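Local coordinates for NAD(P)H-flavin oxidoreductase (Agrobacterium tumefaciens str. C58, PDB 2FRE), which binds flavin mononucleotide and probably catalyses NAD(P)H-dependent reductions with it, as nitroreductase-family flavoenzymes do, at residues D27-P32 and I161-D166; R56-H61 and F90-D95; I138-I143 and G152-A157. All coordinates share one frame; numbering follows the deposited sequence.

In the fold
Followed from the N terminus, the chain passes first through the loop D27-P32, whose partner I161-D166 runs out of strand 153-162, so contact 1 closes a loop that encloses the other two. Inside it, contact 2 pairs strand 55-61 with strand 87-98, and contact 3 then folds the start of helix 140-146 back on strand 153-162; these two follow in series. Contacts 1 and 3 share strand 153-162, which neighbours strand 87-98 of contact 2 in the central sheet. H61 packs against the backbone of M31, joining contacts 1 and 2, while between contacts 2 and 3 S93 meets E156, and F90 meets I143.

Contact 1 of 3, residues D27-P32 and I161-D166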
loop_
_atom_site.group_PDB
_atom_site.type_symbol
_atom_site.label_atom_id
_atom_site.label_comp_id
_atom_site.label_asym_id
_atom_site.label_seq_id
_atom_site.Cartn_x
_atom_site.Cartn_y
_atom_site.Cartn_z
ATOM N N ASP A 27 -16.580 7.328 17.542
ATOM C CA ASP A 27 -17.556 7.219 18.627
ATOM C C ASP A 27 -17.010 6.668 19.946
ATOM O O ASP A 27 -17.740 6.619 20.932
ATOM C CB ASP A 27 -18.798 6.436 18.163
ATOM C CG ASP A 27 -18.585 4.920 18.064
ATOM O OD1 ASP A 27 -17.450 4.398 18.230
ATOM O OD2 ASP A 27 -19.603 4.235 17.798
ATOM N N GLY A 28 -15.745 6.249 19.963
ATOM C CA GLY A 28 -15.093 5.824 21.207
ATOM C C GLY A 28 -15.537 4.466 21.709
ATOM O O GLY A 28 -15.194 4.084 22.819
ATOM N N SER A 29 -16.279 3.732 20.885
ATOM C CA SER A 29 -16.829 2.432 21.280
ATOM C C SER A 29 -15.742 1.377 21.246
ATOM O O SER A 29 -14.744 1.552 20.553
ATOM C CB SER A 29 -17.960 2.033 20.340
ATOM O OG SER A 29 -17.493 1.932 19.007
ATOM N N PRO A 30 -15.926 0.275 21.987
ATOM C CA PRO A 30 -14.998 -0.855 21.861
ATOM C C PRO A 30 -15.135 -1.586 20.522
ATOM O O PRO A 30 -16.242 -1.741 20.025
ATOM C CB PRO A 30 -15.399 -1.782 23.017
ATOM C CG PRO A 30 -16.780 -1.408 23.379
ATOM C CD PRO A 30 -16.991 0.019 22.975
HETATM N N MSE A 31 -14.018 -2.009 19.938
HETATM C CA MSE A 31 -14.049 -2.851 18.749
HETATM C C MSE A 31 -13.808 -4.285 19.170
HETATM O O MSE A 31 -12.875 -4.553 19.913
HETATM C CB MSE A 31 -12.953 -2.479 17.754
HETATM C CG MSE A 31 -12.898 -3.418 16.559
HETATM SE SE MSE A 31 -11.416 -3.017 15.323
HETATM C CE MSE A 31 -11.993 -1.195 14.801
ATOM N N PRO A 32 -14.632 -5.218 18.687
ATOM C CA PRO A 32 -14.392 -6.613 19.059
ATOM C C PRO A 32 -12.950 -7.035 18.777
ATOM O O PRO A 32 -12.373 -6.629 17.752
ATOM C CB PRO A 32 -15.401 -7.377 18.196
ATOM C CG PRO A 32 -16.502 -6.423 17.982
ATOM C CD PRO A 32 -15.821 -5.078 17.833
ATOM N N ILE A 161 -8.337 3.629 14.253
ATOM C CA ILE A 161 -9.454 2.903 13.679
ATOM C C ILE A 161 -10.656 2.971 14.608
ATOM O O ILE A 161 -10.518 2.838 15.819
ATOM C CB ILE A 161 -9.136 1.411 13.435
ATOM C CG1 ILE A 161 -7.686 1.207 12.970
ATOM C CG2 ILE A 161 -10.138 0.842 12.401
ATOM C CD1 ILE A 161 -7.243 -0.278 12.912
ATOM N N GLY A 162 -11.836 3.175 14.030
ATOM C CA GLY A 162 -13.043 3.287 14.824
ATOM C C GLY A 162 -14.288 3.376 13.981
ATOM O O GLY A 162 -14.264 3.172 12.754
ATOM N N THR A 163 -15.386 3.663 14.657
ATOM C CA THR A 163 -16.682 3.781 14.031
ATOM C C THR A 163 -17.065 5.249 13.919
ATOM O O THR A 163 -17.058 5.982 14.914
ATOM C CB THR A 163 -17.732 3.030 14.839
ATOM O OG1 THR A 163 -17.372 1.639 14.896
ATOM C CG2 THR A 163 -19.109 3.181 14.214
ATOM N N LEU A 164 -17.403 5.654 12.698
ATOM C CA LEU A 164 -17.686 7.039 12.365
ATOM C C LEU A 164 -18.893 7.526 13.141
ATOM O O LEU A 164 -19.828 6.767 13.373
ATOM C CB LEU A 164 -17.948 7.177 10.855
ATOM C CG LEU A 164 -18.216 8.579 10.276
ATOM C CD1 LEU A 164 -17.038 9.506 10.456
ATOM C CD2 LEU A 164 -18.577 8.508 8.791
ATOM N N THR A 165 -18.857 8.786 13.565
ATOM C CA THR A 165 -20.021 9.419 14.176
ATOM C C THR A 165 -20.182 10.855 13.669
ATOM O O THR A 165 -19.460 11.281 12.775
ATOM C CB THR A 165 -19.962 9.373 15.719
ATOM O OG1 THR A 165 -21.195 9.867 16.250
ATOM C CG2 THR A 165 -18.825 10.210 16.279
ATOM N N ASP A 166 -21.140 11.587 14.232
ATOM C CA ASP A 166 -21.470 12.925 13.751
ATOM C C ASP A 166 -20.306 13.890 13.965
ATOM O O ASP A 166 -19.660 13.884 15.024
ATOM C CB ASP A 166 -22.728 13.463 14.449
ATOM C CG ASP A 166 -23.231 14.757 13.828
ATOM O OD1 ASP A 166 -23.834 14.728 12.728
ATOM O OD2 ASP A 166 -23.020 15.813 14.440
HETATM O O HOH W 1 -14.851 4.488 17.320
HETATM O O HOH W 2 -21.353 5.699 15.976
HETATM O O HOH W 3 -15.684 0.818 16.845
#
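The methyl CE of M31, a selenomethionine, meets I161 at its branch CG2, 3.7 Å away. The M31 chain runs out with CG anti to the backbone N (chi1 175°) and bends only at the selenium, which swings CE across the isoleucine. L36 of helix 33-44 touches both side chains. G162 adds little but backbone, and its partner across the sheet is H131. T163 makes the polar contacts. Its carbonyl O accepts the N-H of D27 at 3.0 Å; the hydrogen bond lies nearly along the C=O axis but is bent at the hydrogen, 140°. The D27 carboxylate crosses the T163 side chain, D27 OD1 and OD2 each 3.7 Å from T163 CB. Three waters bridge the segments. One donates to D27 OD1 and accepts from T163 N, another links D27 OD2 to the L164 carbonyl, and a third lies between the hydroxyls of S29 and T163, which do not bond directly. Within the loop D27 OD1 is gripped by S29 OG at 2.6 Å, on the syn side, and by S29 N at 3.0 Å from above the carboxylate plane, so the carboxylate is held by its own turn while it faces T163. At T165 the methyl CG2 sits 3.9 Å from D27 N, and CB packs on the CB of D27; the T165 backbone bonds to A25. The grip of S29 N on D27 OD1 is an Asx turn, set in the loop before helix 33-44 and fastened to the chain leaving strand 153-162 in this nitroreductase-family fold.

Contact 2 of 3, residues R56-H61 and F90-D95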
loop_
_atom_site.group_PDB
_atom_site.type_symbol
_atom_site.label_atom_id
_atom_site.label_comp_id
_atom_site.label_asym_id
_atom_site.label_seq_id
_atom_site.Cartn_x
_atom_site.Cartn_y
_atom_site.Cartn_z
ATOM N N ARG A 56 5.439 -4.786 10.734
ATOM C CA ARG A 56 5.025 -5.163 12.067
ATOM C C ARG A 56 3.955 -4.172 12.530
ATOM O O ARG A 56 3.919 -3.018 12.074
ATOM C CB ARG A 56 6.201 -5.130 13.043
ATOM C CG ARG A 56 7.396 -5.955 12.629
ATOM C CD ARG A 56 7.143 -7.450 12.720
ATOM N NE ARG A 56 8.381 -8.191 12.505
ATOM C CZ ARG A 56 8.854 -8.557 11.302
ATOM N NH1 ARG A 56 8.207 -8.276 10.177
ATOM N NH2 ARG A 56 9.996 -9.218 11.222
ATOM N N PHE A 57 3.096 -4.632 13.438
ATOM C CA PHE A 57 2.010 -3.805 14.012
ATOM C C PHE A 57 2.014 -3.894 15.541
ATOM O O PHE A 57 1.942 -4.992 16.114
ATOM C CB PHE A 57 0.660 -4.271 13.492
ATOM C CG PHE A 57 0.647 -4.491 12.017
ATOM C CD1 PHE A 57 0.566 -3.421 11.152
ATOM C CD2 PHE A 57 0.747 -5.775 11.488
ATOM C CE1 PHE A 57 0.582 -3.615 9.788
ATOM C CE2 PHE A 57 0.787 -5.968 10.105
ATOM C CZ PHE A 57 0.694 -4.884 9.265
ATOM N N VAL A 58 2.085 -2.744 16.200
ATOM C CA VAL A 58 1.958 -2.694 17.658
ATOM C C VAL A 58 0.665 -1.926 17.954
ATOM O O VAL A 58 0.502 -0.781 17.545
ATOM C CB VAL A 58 3.194 -2.056 18.302
ATOM C CG1 VAL A 58 3.107 -2.074 19.815
ATOM C CG2 VAL A 58 4.446 -2.820 17.837
ATOM N N TYR A 59 -0.266 -2.594 18.621
ATOM C CA TYR A 59 -1.619 -2.083 18.767
ATOM C C TYR A 59 -2.140 -2.072 20.204
ATOM O O TYR A 59 -1.663 -2.811 21.073
ATOM C CB TYR A 59 -2.565 -2.886 17.864
ATOM C CG TYR A 59 -2.745 -4.337 18.268
ATOM C CD1 TYR A 59 -3.695 -4.704 19.223
ATOM C CD2 TYR A 59 -1.957 -5.337 17.707
ATOM C CE1 TYR A 59 -3.861 -6.041 19.594
ATOM C CE2 TYR A 59 -2.117 -6.657 18.063
ATOM C CZ TYR A 59 -3.066 -6.998 19.013
ATOM O OH TYR A 59 -3.220 -8.320 19.344
ATOM N N ALA A 60 -3.145 -1.226 20.419
ATOM C CA ALA A 60 -3.855 -1.116 21.689
ATOM C C ALA A 60 -5.338 -0.807 21.436
ATOM O O ALA A 60 -5.668 0.021 20.584
ATOM C CB ALA A 60 -3.230 -0.034 22.542
ATOM N N HIS A 61 -6.216 -1.501 22.153
ATOM C CA HIS A 61 -7.646 -1.170 22.171
ATOM C C HIS A 61 -7.924 -0.039 23.151
ATOM O O HIS A 61 -7.198 0.168 24.125
ATOM C CB HIS A 61 -8.475 -2.383 22.590
ATOM C CG HIS A 61 -8.602 -3.427 21.527
ATOM N ND1 HIS A 61 -9.661 -3.461 20.640
ATOM C CD2 HIS A 61 -7.820 -4.494 21.225
ATOM C CE1 HIS A 61 -9.510 -4.491 19.827
ATOM N NE2 HIS A 61 -8.409 -5.141 20.169
ATOM N N PHE A 90 0.640 1.329 15.614
ATOM C CA PHE A 90 1.737 1.848 14.822
ATOM C C PHE A 90 2.179 0.794 13.813
ATOM O O PHE A 90 2.346 -0.402 14.129
ATOM C CB PHE A 90 2.867 2.365 15.729
ATOM C CG PHE A 90 2.416 3.466 16.633
ATOM C CD1 PHE A 90 2.315 4.782 16.155
ATOM C CD2 PHE A 90 2.004 3.191 17.923
ATOM C CE1 PHE A 90 1.851 5.802 16.976
ATOM C CE2 PHE A 90 1.525 4.197 18.752
ATOM C CZ PHE A 90 1.439 5.512 18.278
ATOM N N VAL A 91 2.319 1.253 12.577
ATOM C CA VAL A 91 2.830 0.438 11.507
ATOM C C VAL A 91 4.344 0.634 11.438
ATOM O O VAL A 91 4.841 1.739 11.304
ATOM C CB VAL A 91 2.202 0.774 10.149
ATOM C CG1 VAL A 91 2.793 -0.140 9.082
ATOM C CG2 VAL A 91 0.692 0.649 10.197
ATOM N N ILE A 92 5.052 -0.474 11.560
ATOM C CA ILE A 92 6.490 -0.497 11.683
ATOM C C ILE A 92 7.013 -1.361 10.556
ATOM O O ILE A 92 6.283 -2.220 10.062
ATOM C CB ILE A 92 6.853 -1.120 13.046
ATOM C CG1 ILE A 92 6.399 -0.185 14.157
ATOM C CG2 ILE A 92 8.347 -1.428 13.172
ATOM C CD1 ILE A 92 5.907 -0.927 15.323
ATOM N N SER A 93 8.259 -1.156 10.145
ATOM C CA SER A 93 8.886 -2.071 9.178
ATOM C C SER A 93 10.351 -2.336 9.492
ATOM O O SER A 93 11.068 -1.453 9.959
ATOM C CB SER A 93 8.764 -1.546 7.749
ATOM O OG SER A 93 9.520 -0.367 7.576
ATOM N N ARG A 94 10.779 -3.552 9.188
ATOM C CA ARG A 94 12.188 -3.961 9.325
ATOM C C ARG A 94 12.956 -3.366 8.146
ATOM O O ARG A 94 12.619 -3.640 7.004
ATOM C CB ARG A 94 12.291 -5.488 9.332
ATOM C CG ARG A 94 13.626 -6.022 9.835
ATOM C CD ARG A 94 13.705 -7.541 9.836
ATOM N NE ARG A 94 14.564 -7.996 10.937
ATOM C CZ ARG A 94 14.257 -8.932 11.841
ATOM N NH1 ARG A 94 13.107 -9.593 11.803
ATOM N NH2 ARG A 94 15.134 -9.221 12.791
ATOM N N ASP A 95 13.967 -2.539 8.422
ATOM C CA ASP A 95 14.665 -1.797 7.350
ATOM C C ASP A 95 15.796 -2.591 6.696
ATOM O O ASP A 95 16.599 -2.050 5.931
ATOM C CB ASP A 95 15.194 -0.450 7.849
ATOM C CG ASP A 95 16.330 -0.578 8.858
ATOM O OD1 ASP A 95 17.065 -1.592 8.896
ATOM O OD2 ASP A 95 16.486 0.380 9.625
#
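R56 and I92 face each other as an antiparallel hydrogen-bonded pair, each satisfying the other's backbone: R56 N reaches I92 O at 2.8 Å, and I92 N reaches R56 O at 2.8 Å. Both bonds are fairly straight at the hydrogen, although R56 N stands well above the I92 carbonyl plane. V58 and F90 repeat the pattern, V58 N giving to F90 O at 3.1 Å in the carbonyl plane and F90 N to V58 O at 2.9 Å. Between these pairs F57 and V91 form the non-hydrogen-bonded pair, where F57 CA makes a CA-H...O contact with F90 O. The V91 backbone bonds instead to E156 and A157 of strand 153-162. F57, V58 and Y59 pair in a parallel ladder with a strand of the second subunit. Further along, the S93 backbone bonds to K154 and that of R94 to P54, while S93 OG is satisfied by E156 OE2. On the face shared by R56, V58, F90 and I92, V58 CG2 presses on I92 CD1 at 3.5 Å, closer than two methyl groups normally pack. On the other face the F57 ring lies alongside V91, CE1 to CG1 4.2 Å. The bent R56 chain brings NH2 to 3.2 Å from R94 NH1, edge near edge, with the guanidinium planes 69° apart. Both are donors, so this is a close approach of like charges, and K198 of the second subunit adds another near R56. R56 NH1 has a weak hydrogen bond to Q53 O. Such a buried antiparallel pairing, extended by a strand from the partner subunit, is characteristic of the dimeric nitroreductase fold.

Contact 3 of 3, residues I138-I143 and G152-A157; sequences IFKDRI and GFKVEA
K140 reaches across to V155 and slides past it, the two side chains running in opposite directions. From CB, which points toward the strand, the chain leaves with CG anti to the carbonyl carbon (chi1 -72°) and is extended from there. CG packs on V155 CB and CG1, both at 4.0 Å; CD and CE run beside the V155 carbonyl O, CE at 3.2 Å. NZ ends the run with a hydrogen bond to that oxygen at 3.0 Å, lying almost in line with the V155 C=O bond. A water between K140 NZ and E156 O is so close to both that this bridge is doubtful. K154 NZ grips V155 O as well, from above the carbonyl plane, so one oxygen accepts from both lysine NZ atoms. This leaves the two NZ atoms, of K140 and K154, 3.1 Å apart; the salt bridge from K154 NZ to E156 OE1 probably offsets part of any repulsion. The other carboxylate oxygen, E156 OE2, is bonded to S93 and S111. Beside K140, I138 CD1 meets V155 CG1 at 3.9 Å, and I143 CG2 meets V155 CG2, so V155 is wedged among three side chains. E156 and A157 form a classic beta bulge opposite V91 of strand 87-98, with the A157 side chain about 4 Å from a bound FMN. The start of helix 140-146 thus lies against one side of strand 153-162, while E156 packs on helix 110-127 and, with A157, on F112 of the second subunit.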
loop_
_atom_site.group_PDB
_atom_site.type_symbol
_atom_site.label_atom_id
_atom_site.label_comp_id
_atom_site.label_asym_id
_atom_site.label_seq_id
_atom_site.Cartn_x
_atom_site.Cartn_y
_atom_site.Cartn_z
ATOM N N ILE A 138 3.327 12.144 14.790
ATOM C CA ILE A 138 3.572 11.218 15.887
ATOM C C ILE A 138 5.017 11.365 16.337
ATOM O O ILE A 138 5.861 11.809 15.561
ATOM C CB ILE A 138 3.340 9.752 15.443
ATOM C CG1 ILE A 138 4.342 9.321 14.364
ATOM C CG2 ILE A 138 1.917 9.543 14.916
ATOM C CD1 ILE A 138 4.086 7.921 13.862
ATOM N N PHE A 139 5.306 10.974 17.578
ATOM C CA PHE A 139 6.661 11.086 18.117
ATOM C C PHE A 139 7.410 9.769 17.872
ATOM O O PHE A 139 7.363 8.868 18.705
ATOM C CB PHE A 139 6.605 11.409 19.619
ATOM C CG PHE A 139 5.918 12.709 19.957
ATOM C CD1 PHE A 139 6.551 13.923 19.746
ATOM C CD2 PHE A 139 4.674 12.714 20.550
ATOM C CE1 PHE A 139 5.937 15.112 20.086
ATOM C CE2 PHE A 139 4.045 13.891 20.877
ATOM C CZ PHE A 139 4.684 15.096 20.655
ATOM N N LYS A 140 8.096 9.650 16.732
ATOM C CA LYS A 140 8.681 8.368 16.312
ATOM C C LYS A 140 9.765 7.835 17.263
ATOM O O LYS A 140 9.815 6.638 17.536
ATOM C CB LYS A 140 9.274 8.450 14.891
ATOM C CG LYS A 140 8.255 8.524 13.760
ATOM C CD LYS A 140 8.999 8.483 12.412
ATOM C CE LYS A 140 8.071 8.488 11.195
ATOM N NZ LYS A 140 8.800 8.104 9.892
ATOM N N ASP A 141 10.640 8.715 17.738
ATOM C CA ASP A 141 11.688 8.310 18.667
ATOM C C ASP A 141 11.105 7.864 20.003
ATOM O O ASP A 141 11.562 6.877 20.568
ATOM C CB ASP A 141 12.711 9.428 18.859
ATOM C CG ASP A 141 13.584 9.632 17.636
ATOM O OD1 ASP A 141 13.609 8.752 16.760
ATOM O OD2 ASP A 141 14.267 10.669 17.552
ATOM N N ARG A 142 10.088 8.566 20.498
ATOM C CA ARG A 142 9.406 8.149 21.732
ATOM C C ARG A 142 8.670 6.822 21.527
ATOM O O ARG A 142 8.624 5.991 22.435
ATOM C CB ARG A 142 8.394 9.196 22.214
ATOM C CG ARG A 142 8.944 10.591 22.438
ATOM C CD ARG A 142 7.880 11.486 23.066
ATOM N NE ARG A 142 8.251 12.898 22.980
ATOM C CZ ARG A 142 7.438 13.911 23.267
ATOM N NH1 ARG A 142 6.205 13.686 23.675
ATOM N NH2 ARG A 142 7.864 15.164 23.146
ATOM N N ILE A 143 8.068 6.633 20.355
ATOM C CA ILE A 143 7.439 5.350 20.030
ATOM C C ILE A 143 8.447 4.200 20.117
ATOM O O ILE A 143 8.177 3.158 20.729
ATOM C CB ILE A 143 6.746 5.390 18.618
ATOM C CG1 ILE A 143 5.509 6.297 18.682
ATOM C CG2 ILE A 143 6.354 3.997 18.150
ATOM C CD1 ILE A 143 5.112 6.884 17.340
ATOM N N GLY A 152 16.876 -1.368 13.849
ATOM C CA GLY A 152 16.674 -1.841 12.492
ATOM C C GLY A 152 15.209 -1.959 12.133
ATOM O O GLY A 152 14.883 -2.547 11.113
ATOM N N PHE A 153 14.331 -1.437 12.992
ATOM C CA PHE A 153 12.907 -1.323 12.681
ATOM C C PHE A 153 12.506 0.138 12.648
ATOM O O PHE A 153 12.840 0.893 13.558
ATOM C CB PHE A 153 12.074 -2.084 13.711
ATOM C CG PHE A 153 12.147 -3.578 13.548
ATOM C CD1 PHE A 153 11.171 -4.246 12.819
ATOM C CD2 PHE A 153 13.189 -4.300 14.097
ATOM C CE1 PHE A 153 11.221 -5.601 12.637
ATOM C CE2 PHE A 153 13.256 -5.672 13.920
ATOM C CZ PHE A 153 12.259 -6.325 13.186
ATOM N N LYS A 154 11.774 0.512 11.608
ATOM C CA LYS A 154 11.357 1.879 11.351
ATOM C C LYS A 154 9.859 2.073 11.647
ATOM O O LYS A 154 9.028 1.229 11.287
ATOM C CB LYS A 154 11.655 2.218 9.889
ATOM C CG LYS A 154 11.062 3.509 9.400
ATOM C CD LYS A 154 11.524 3.857 8.002
ATOM C CE LYS A 154 10.632 4.864 7.321
ATOM N NZ LYS A 154 9.845 5.683 8.283
ATOM N N VAL A 155 9.530 3.190 12.293
ATOM C CA VAL A 155 8.147 3.590 12.503
ATOM C C VAL A 155 7.675 4.295 11.226
ATOM O O VAL A 155 8.206 5.330 10.850
ATOM C CB VAL A 155 7.996 4.526 13.730
ATOM C CG1 VAL A 155 6.529 4.899 13.938
ATOM C CG2 VAL A 155 8.573 3.861 14.991
ATOM N N GLU A 156 6.714 3.699 10.546
ATOM C CA GLU A 156 6.178 4.241 9.312
ATOM C C GLU A 156 5.051 5.214 9.584
ATOM O O GLU A 156 5.061 6.325 9.061
ATOM C CB GLU A 156 5.641 3.114 8.417
ATOM C CG GLU A 156 6.696 2.072 8.010
ATOM C CD GLU A 156 7.757 2.630 7.087
ATOM O OE1 GLU A 156 7.559 3.744 6.554
ATOM O OE2 GLU A 156 8.778 1.954 6.869
ATOM N N ALA A 157 4.062 4.790 10.371
ATOM C CA ALA A 157 2.882 5.614 10.618
ATOM C C ALA A 157 2.056 5.123 11.806
ATOM O O ALA A 157 2.128 3.960 12.187
ATOM C CB ALA A 157 2.013 5.662 9.364
HETATM O O HOH W 4 7.078 7.751 8.177
#